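Local coordinates for protein virulence factor (Pectobacterium carotovorum, PDB 2W3Y) that is a virulence factor of a Drosophila pathogen, an S-palmitoylated protein that binds to lipid vesicles, at residues A[47-52]-A[264-269]; A[174-179]-A[186-191]. All blocks are in the same frame, centred on the assembly; numbering follows the deposited sequence.

Contact 1: residues A[47-52]-A[264-269]; sequences YQFNEA and DIFNGV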
loop_
_atom_site.group_PDB
_atom_site.type_symbol
_atom_site.label_atom_id
_atom_site.label_comp_id
_atom_site.label_asym_id
_atom_site.label_seq_id
_atom_site.Cartn_x
_atom_site.Cartn_y
_atom_site.Cartn_z
ATOM N N TYR A 47 4.633 -3.977 -4.305
ATOM C CA TYR A 47 6.057 -4.267 -4.253
ATOM C C TYR A 47 6.278 -5.759 -4.157
ATOM O O TYR A 47 5.774 -6.417 -3.247
ATOM C CB TYR A 47 6.735 -3.600 -3.061
ATOM C CG TYR A 47 6.587 -2.095 -3.008
ATOM C CD1 TYR A 47 6.638 -1.322 -4.174
ATOM C CD2 TYR A 47 6.408 -1.439 -1.785
ATOM C CE1 TYR A 47 6.492 0.070 -4.133
ATOM C CE2 TYR A 47 6.276 -0.039 -1.732
ATOM C CZ TYR A 47 6.325 0.703 -2.912
ATOM O OH TYR A 47 6.202 2.080 -2.884
ATOM N N GLN A 48 7.045 -6.288 -5.090
ATOM C CA GLN A 48 7.510 -7.660 -4.959
ATOM C C GLN A 48 8.998 -7.664 -4.686
ATOM O O GLN A 48 9.765 -7.047 -5.421
ATOM C CB GLN A 48 7.176 -8.483 -6.200
ATOM C CG GLN A 48 7.605 -9.939 -6.031
ATOM C CD GLN A 48 7.291 -10.802 -7.235
ATOM O OE1 GLN A 48 6.329 -10.550 -7.968
ATOM N NE2 GLN A 48 8.108 -11.831 -7.448
ATOM N N PHE A 49 9.403 -8.355 -3.626
ATOM C CA PHE A 49 10.803 -8.420 -3.252
ATOM C C PHE A 49 11.392 -9.749 -3.681
ATOM O O PHE A 49 11.102 -10.778 -3.079
ATOM C CB PHE A 49 10.993 -8.183 -1.742
ATOM C CG PHE A 49 10.456 -6.868 -1.276
ATOM C CD1 PHE A 49 10.947 -5.667 -1.804
ATOM C CD2 PHE A 49 9.427 -6.822 -0.332
ATOM C CE1 PHE A 49 10.438 -4.425 -1.373
ATOM C CE2 PHE A 49 8.913 -5.598 0.099
ATOM C CZ PHE A 49 9.414 -4.403 -0.420
ATOM N N ASN A 50 12.193 -9.692 -4.748
ATOM C CA ASN A 50 12.851 -10.851 -5.382
ATOM C C ASN A 50 11.926 -11.670 -6.265
ATOM O O ASN A 50 10.757 -11.836 -5.960
ATOM C CB ASN A 50 13.536 -11.754 -4.344
ATOM C CG ASN A 50 14.596 -11.028 -3.546
ATOM O OD1 ASN A 50 15.397 -10.280 -4.102
ATOM N ND2 ASN A 50 14.613 -11.256 -2.232
ATOM N N GLU A 51 12.474 -12.173 -7.371
ATOM C CA GLU A 51 11.766 -13.122 -8.221
ATOM C C GLU A 51 11.518 -14.397 -7.431
ATOM O O GLU A 51 12.351 -14.804 -6.617
ATOM C CB GLU A 51 12.571 -13.428 -9.491
ATOM C CG GLU A 51 12.603 -12.287 -10.530
ATOM C CD GLU A 51 11.402 -12.300 -11.479
ATOM O OE1 GLU A 51 10.517 -13.185 -11.343
ATOM O OE2 GLU A 51 11.332 -11.413 -12.367
ATOM N N ALA A 52 10.353 -14.988 -7.654
ATOM C CA ALA A 52 9.956 -16.239 -7.029
ATOM C C ALA A 52 10.675 -17.424 -7.685
ATOM O O ALA A 52 10.941 -17.385 -8.882
ATOM C CB ALA A 52 8.452 -16.413 -7.146
ATOM N N ASP A 264 6.656 -3.101 -9.069
ATOM C CA ASP A 264 7.950 -3.589 -9.511
ATOM C C ASP A 264 8.283 -4.901 -8.819
ATOM O O ASP A 264 7.704 -5.237 -7.770
ATOM C CB ASP A 264 9.045 -2.542 -9.235
ATOM C CG ASP A 264 10.225 -2.631 -10.223
ATOM O OD1 ASP A 264 10.187 -3.470 -11.171
ATOM O OD2 ASP A 264 11.197 -1.856 -10.041
ATOM N N ILE A 265 9.166 -5.668 -9.455
ATOM C CA ILE A 265 9.875 -6.755 -8.796
ATOM C C ILE A 265 11.268 -6.240 -8.497
ATOM O O ILE A 265 12.083 -6.008 -9.407
ATOM C CB ILE A 265 9.916 -8.073 -9.650
ATOM C CG1 ILE A 265 8.490 -8.570 -9.914
ATOM C CG2 ILE A 265 10.742 -9.154 -8.943
ATOM C CD1 ILE A 265 8.360 -9.612 -11.023
ATOM N N PHE A 266 11.537 -6.011 -7.215
ATOM C CA PHE A 266 12.843 -5.532 -6.795
ATOM C C PHE A 266 13.785 -6.726 -6.689
ATOM O O PHE A 266 13.389 -7.787 -6.197
ATOM C CB PHE A 266 12.743 -4.827 -5.448
ATOM C CG PHE A 266 12.005 -3.524 -5.499
ATOM C CD1 PHE A 266 12.634 -2.369 -5.949
ATOM C CD2 PHE A 266 10.673 -3.456 -5.106
ATOM C CE1 PHE A 266 11.960 -1.159 -5.990
ATOM C CE2 PHE A 266 9.980 -2.242 -5.137
ATOM C CZ PHE A 266 10.622 -1.097 -5.580
ATOM N N ASN A 267 15.021 -6.543 -7.139
ATOM C CA ASN A 267 16.020 -7.610 -7.140
ATOM C C ASN A 267 17.088 -7.420 -6.073
ATOM O O ASN A 267 17.408 -6.279 -5.701
ATOM C CB ASN A 267 16.683 -7.727 -8.521
ATOM C CG ASN A 267 15.680 -8.039 -9.625
ATOM O OD1 ASN A 267 14.909 -8.999 -9.528
ATOM N ND2 ASN A 267 15.676 -7.219 -10.673
ATOM N N GLY A 268 17.630 -8.543 -5.597
ATOM C CA GLY A 268 18.696 -8.568 -4.588
ATOM C C GLY A 268 18.285 -8.038 -3.224
ATOM O O GLY A 268 19.059 -7.334 -2.575
ATOM N N VAL A 269 17.075 -8.387 -2.781
ATOM C CA VAL A 269 16.503 -7.858 -1.528
ATOM C C VAL A 269 16.577 -8.868 -0.371
ATOM O O VAL A 269 16.324 -10.057 -0.555
ATOM C CB VAL A 269 15.025 -7.391 -1.745
ATOM C CG1 VAL A 269 14.446 -6.668 -0.495
ATOM C CG2 VAL A 269 14.938 -6.482 -2.961
HETATM O O HOH W 1 16.924 -11.216 -6.249
HETATM O O HOH W 2 15.198 -11.356 -8.120
HETATM O O HOH W 3 13.453 -9.214 -11.700
#

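Contact 2: residues A[174-179]-A[186-191]; sequences THDLFQ and FYKPRF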
loop_
_atom_site.group_PDB
_atom_site.type_symbol
_atom_site.label_atom_id
_atom_site.label_comp_id
_atom_site.label_asym_id
_atom_site.label_seq_id
_atom_site.Cartn_x
_atom_site.Cartn_y
_atom_site.Cartn_z
ATOM N N THR A 174 2.875 -5.897 -0.267
ATOM C CA THR A 174 4.237 -6.411 -0.462
ATOM C C THR A 174 4.158 -7.919 -0.665
ATOM O O THR A 174 3.278 -8.605 -0.120
ATOM C CB THR A 174 5.227 -6.105 0.698
ATOM O OG1 THR A 174 4.964 -6.971 1.806
ATOM C CG2 THR A 174 5.151 -4.641 1.152
ATOM N N HIS A 175 5.071 -8.421 -1.478
ATOM C CA HIS A 175 5.092 -9.824 -1.859
ATOM C C HIS A 175 6.523 -10.284 -1.618
ATOM O O HIS A 175 7.426 -10.019 -2.421
ATOM C CB HIS A 175 4.534 -9.982 -3.308
ATOM C CG HIS A 175 3.135 -9.465 -3.434
ATOM N ND1 HIS A 175 2.025 -10.255 -3.217
ATOM C CD2 HIS A 175 2.669 -8.201 -3.591
ATOM C CE1 HIS A 175 0.937 -9.517 -3.303
ATOM N NE2 HIS A 175 1.299 -8.262 -3.517
ATOM N N ASP A 176 6.728 -10.876 -0.433
ATOM C CA ASP A 176 8.051 -11.217 0.080
ATOM C C ASP A 176 8.465 -12.612 -0.332
ATOM O O ASP A 176 7.793 -13.576 0.005
ATOM C CB ASP A 176 8.112 -11.196 1.618
ATOM C CG ASP A 176 7.570 -9.922 2.235
ATOM O OD1 ASP A 176 7.487 -8.880 1.552
ATOM O OD2 ASP A 176 7.216 -9.990 3.427
ATOM N N LEU A 177 9.598 -12.702 -1.025
ATOM C CA LEU A 177 10.219 -13.992 -1.375
ATOM C C LEU A 177 11.595 -14.042 -0.757
ATOM O O LEU A 177 12.570 -13.627 -1.367
ATOM C CB LEU A 177 10.275 -14.173 -2.901
ATOM C CG LEU A 177 8.803 -14.325 -3.256
ATOM C CD1 LEU A 177 8.255 -13.239 -4.183
ATOM C CD2 LEU A 177 8.412 -15.763 -3.608
ATOM N N PHE A 178 11.646 -14.513 0.483
ATOM C CA PHE A 178 12.845 -14.498 1.293
ATOM C C PHE A 178 13.098 -15.902 1.826
ATOM O O PHE A 178 12.170 -16.718 1.930
ATOM C CB PHE A 178 12.664 -13.571 2.514
ATOM C CG PHE A 178 12.542 -12.102 2.180
ATOM C CD1 PHE A 178 13.458 -11.477 1.321
ATOM C CD2 PHE A 178 11.536 -11.336 2.757
ATOM C CE1 PHE A 178 13.356 -10.113 1.023
ATOM C CE2 PHE A 178 11.426 -9.969 2.470
ATOM C CZ PHE A 178 12.338 -9.363 1.595
ATOM N N GLN A 179 14.340 -16.153 2.221
ATOM C CA GLN A 179 14.737 -17.420 2.841
ATOM C C GLN A 179 14.402 -17.490 4.327
ATOM O O GLN A 179 14.718 -16.554 5.087
ATOM C CB GLN A 179 16.240 -17.618 2.691
ATOM C CG GLN A 179 16.704 -18.056 1.335
ATOM C CD GLN A 179 18.217 -18.057 1.243
ATOM O OE1 GLN A 179 18.880 -18.946 1.774
ATOM N NE2 GLN A 179 18.773 -17.044 0.586
ATOM N N PHE A 186 10.198 -18.702 1.211
ATOM C CA PHE A 186 8.775 -18.625 1.459
ATOM C C PHE A 186 8.159 -17.419 0.734
ATOM O O PHE A 186 8.857 -16.444 0.389
ATOM C CB PHE A 186 8.476 -18.571 2.969
ATOM C CG PHE A 186 9.071 -17.372 3.662
ATOM C CD1 PHE A 186 8.417 -16.140 3.639
ATOM C CD2 PHE A 186 10.295 -17.469 4.319
ATOM C CE1 PHE A 186 8.962 -15.036 4.270
ATOM C CE2 PHE A 186 10.856 -16.360 4.958
ATOM C CZ PHE A 186 10.181 -15.138 4.923
ATOM N N TYR A 187 6.854 -17.506 0.501
ATOM C CA TYR A 187 6.080 -16.376 0.004
ATOM C C TYR A 187 5.164 -15.822 1.108
ATOM O O TYR A 187 4.301 -16.538 1.637
ATOM C CB TYR A 187 5.325 -16.762 -1.283
ATOM C CG TYR A 187 4.323 -15.746 -1.778
ATOM C CD1 TYR A 187 4.669 -14.394 -1.938
ATOM C CD2 TYR A 187 3.020 -16.139 -2.092
ATOM C CE1 TYR A 187 3.731 -13.468 -2.396
ATOM C CE2 TYR A 187 2.087 -15.230 -2.549
ATOM C CZ TYR A 187 2.442 -13.897 -2.700
ATOM O OH TYR A 187 1.506 -12.993 -3.159
ATOM N N LYS A 188 5.391 -14.553 1.480
ATOM C CA LYS A 188 4.509 -13.847 2.410
ATOM C C LYS A 188 3.848 -12.647 1.721
ATOM O O LYS A 188 4.527 -11.668 1.404
ATOM C CB LYS A 188 5.281 -13.395 3.664
ATOM C CG LYS A 188 4.404 -12.796 4.777
ATOM C CD LYS A 188 5.232 -12.080 5.864
ATOM C CE LYS A 188 6.104 -13.046 6.670
ATOM N NZ LYS A 188 5.318 -14.133 7.346
ATOM N N PRO A 189 2.531 -12.741 1.429
ATOM C CA PRO A 189 1.834 -11.556 0.937
ATOM C C PRO A 189 1.226 -10.704 2.061
ATOM O O PRO A 189 0.469 -11.225 2.889
ATOM C CB PRO A 189 0.738 -12.137 0.049
ATOM C CG PRO A 189 0.443 -13.506 0.632
ATOM C CD PRO A 189 1.655 -13.934 1.448
ATOM N N ARG A 190 1.552 -9.409 2.077
ATOM C CA ARG A 190 1.009 -8.474 3.103
ATOM C C ARG A 190 0.178 -7.330 2.499
ATOM O O ARG A 190 0.549 -6.778 1.446
ATOM C CB ARG A 190 2.146 -7.862 3.928
ATOM C CG ARG A 190 2.941 -8.826 4.792
ATOM C CD ARG A 190 4.130 -8.102 5.480
ATOM N NE ARG A 190 5.321 -7.969 4.615
ATOM C CZ ARG A 190 6.267 -7.029 4.749
ATOM N NH1 ARG A 190 6.177 -6.123 5.721
ATOM N NH2 ARG A 190 7.311 -6.986 3.911
ATOM N N PHE A 191 -0.924 -6.988 3.187
ATOM C CA PHE A 191 -1.806 -5.865 2.901
ATOM C C PHE A 191 -1.499 -4.780 3.952
ATOM O O PHE A 191 -1.572 -5.042 5.158
ATOM C CB PHE A 191 -3.267 -6.343 2.999
ATOM C CG PHE A 191 -4.313 -5.250 2.916
ATOM C CD1 PHE A 191 -4.853 -4.861 1.697
ATOM C CD2 PHE A 191 -4.813 -4.651 4.081
ATOM C CE1 PHE A 191 -5.857 -3.866 1.641
ATOM C CE2 PHE A 191 -5.795 -3.667 4.030
ATOM C CZ PHE A 191 -6.318 -3.270 2.817
#

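Contact 1: residues A[47-52]-A[264-269]
Tyr-47 and Phe-266 meet on the face of the paired strands 47-49 and 264-266 that helix 125-134 covers, the edge of the phenylalanine turned to the face of the tyrosine in an offset edge-to-face pair with planes at 66°. CE2 of Phe-266 lies 3.6 Å from CD1 of Tyr-47. Phe-49 completes the aromatic cluster; its ring runs nearly parallel to that of Phe-266 but slid aside, and Val-269 CG1 packs against its CD1. Large flat rings suit this face, since all three pack on Ile-130, while the one polar tip, Tyr-47 OH, bonds to Gln-45. The two segments, 212 residues apart at their closest ends, bring together parallel neighbours in the mixed sheet of the Evf fold, joined by backbone bonds such as Phe-266 N to Gln-48 O at 2.7 Å. Past the strand ends Asn-50 takes over with its amide: OD1 receives Val-269 N on a lone pair at 2.9 Å, while ND2 gives an almost straight bond to Val-269 O at 2.7 Å (174°). The amide thus copies a backbone pairing and fixes its own rotation. Around and beyond it the contact loosens: Glu-51 OE2 only grazes Ile-265 CD1, and waters bridge Glu-51 to Asn-267 OD1 and Asn-50 OD1 to Gly-268 N, whose positive phi glycine tolerates easily.

Contact 2: residues A[174-179]-A[186-191]
Phe-186 lays one face of its ring over the carbonyl of Phe-178, whose O is 3.1 Å from CD2. The ring gets there because CG stands between the backbone N and the carbonyl carbon (chi1 61°), folding it back over the partner strand, where CZ also reaches Phe-178 CB. On the same side of the sheet as Phe-186, Arg-190 crosses Asp-176 with guanidinium and carboxylate planes 60° apart. The grip is uneven: one nearly straight bond, NH2 to OD1 at 3.0 Å, and weak ones from NE and NH2 to OD2. Thr-174 OG1 also donates to Asp-176 OD1 at 3.2 Å, so a short hydroxyl side chain adds a second grip on that oxygen, while Tyr-275 bonds to OD2. The other side of the sheet carries a different chemistry: Tyr-187 OH and His-175 ND1 share a hydrogen bond of 2.8 Å, the two rings meeting rim to rim. Tyr-187 pairs with Leu-177 in the register, and its long phenol, with CG anti to the backbone N (chi1 171°), reaches two residues along to His-175. These strands are the arms of a beta hairpin, antiparallel at 161°. The histidine and tyrosine side packs on helix 57-81, while strand 40-49 lies beside 174-179 and strand 214-228 beside 186-191.

Overall arrangement
Contact 1 and contact 2 are adjacent parts of one mixed sheet: strand 40-49 lies between 262-266 and 166-179 and is parallel to each, and Tyr-47 O and Phe-49 N probably bond to His-175 N and O. Contact 2 is the more buried, uniting hairpin arms close in sequence, whereas contact 1 joins distant parts of the chain and runs out to solvent at its loop end. Their chemistry follows: contact 2 keeps a salt bridge and a histidine-tyrosine bond within its strands, while contact 1 has aromatic packing inside, an asparagine amide at the strand ends and water bridges outside. Asn-50 ND2 links them through Leu-177 O. Bound palmitic acid lies nearer to contact 1, about 6 Å from the Tyr-47 side chain.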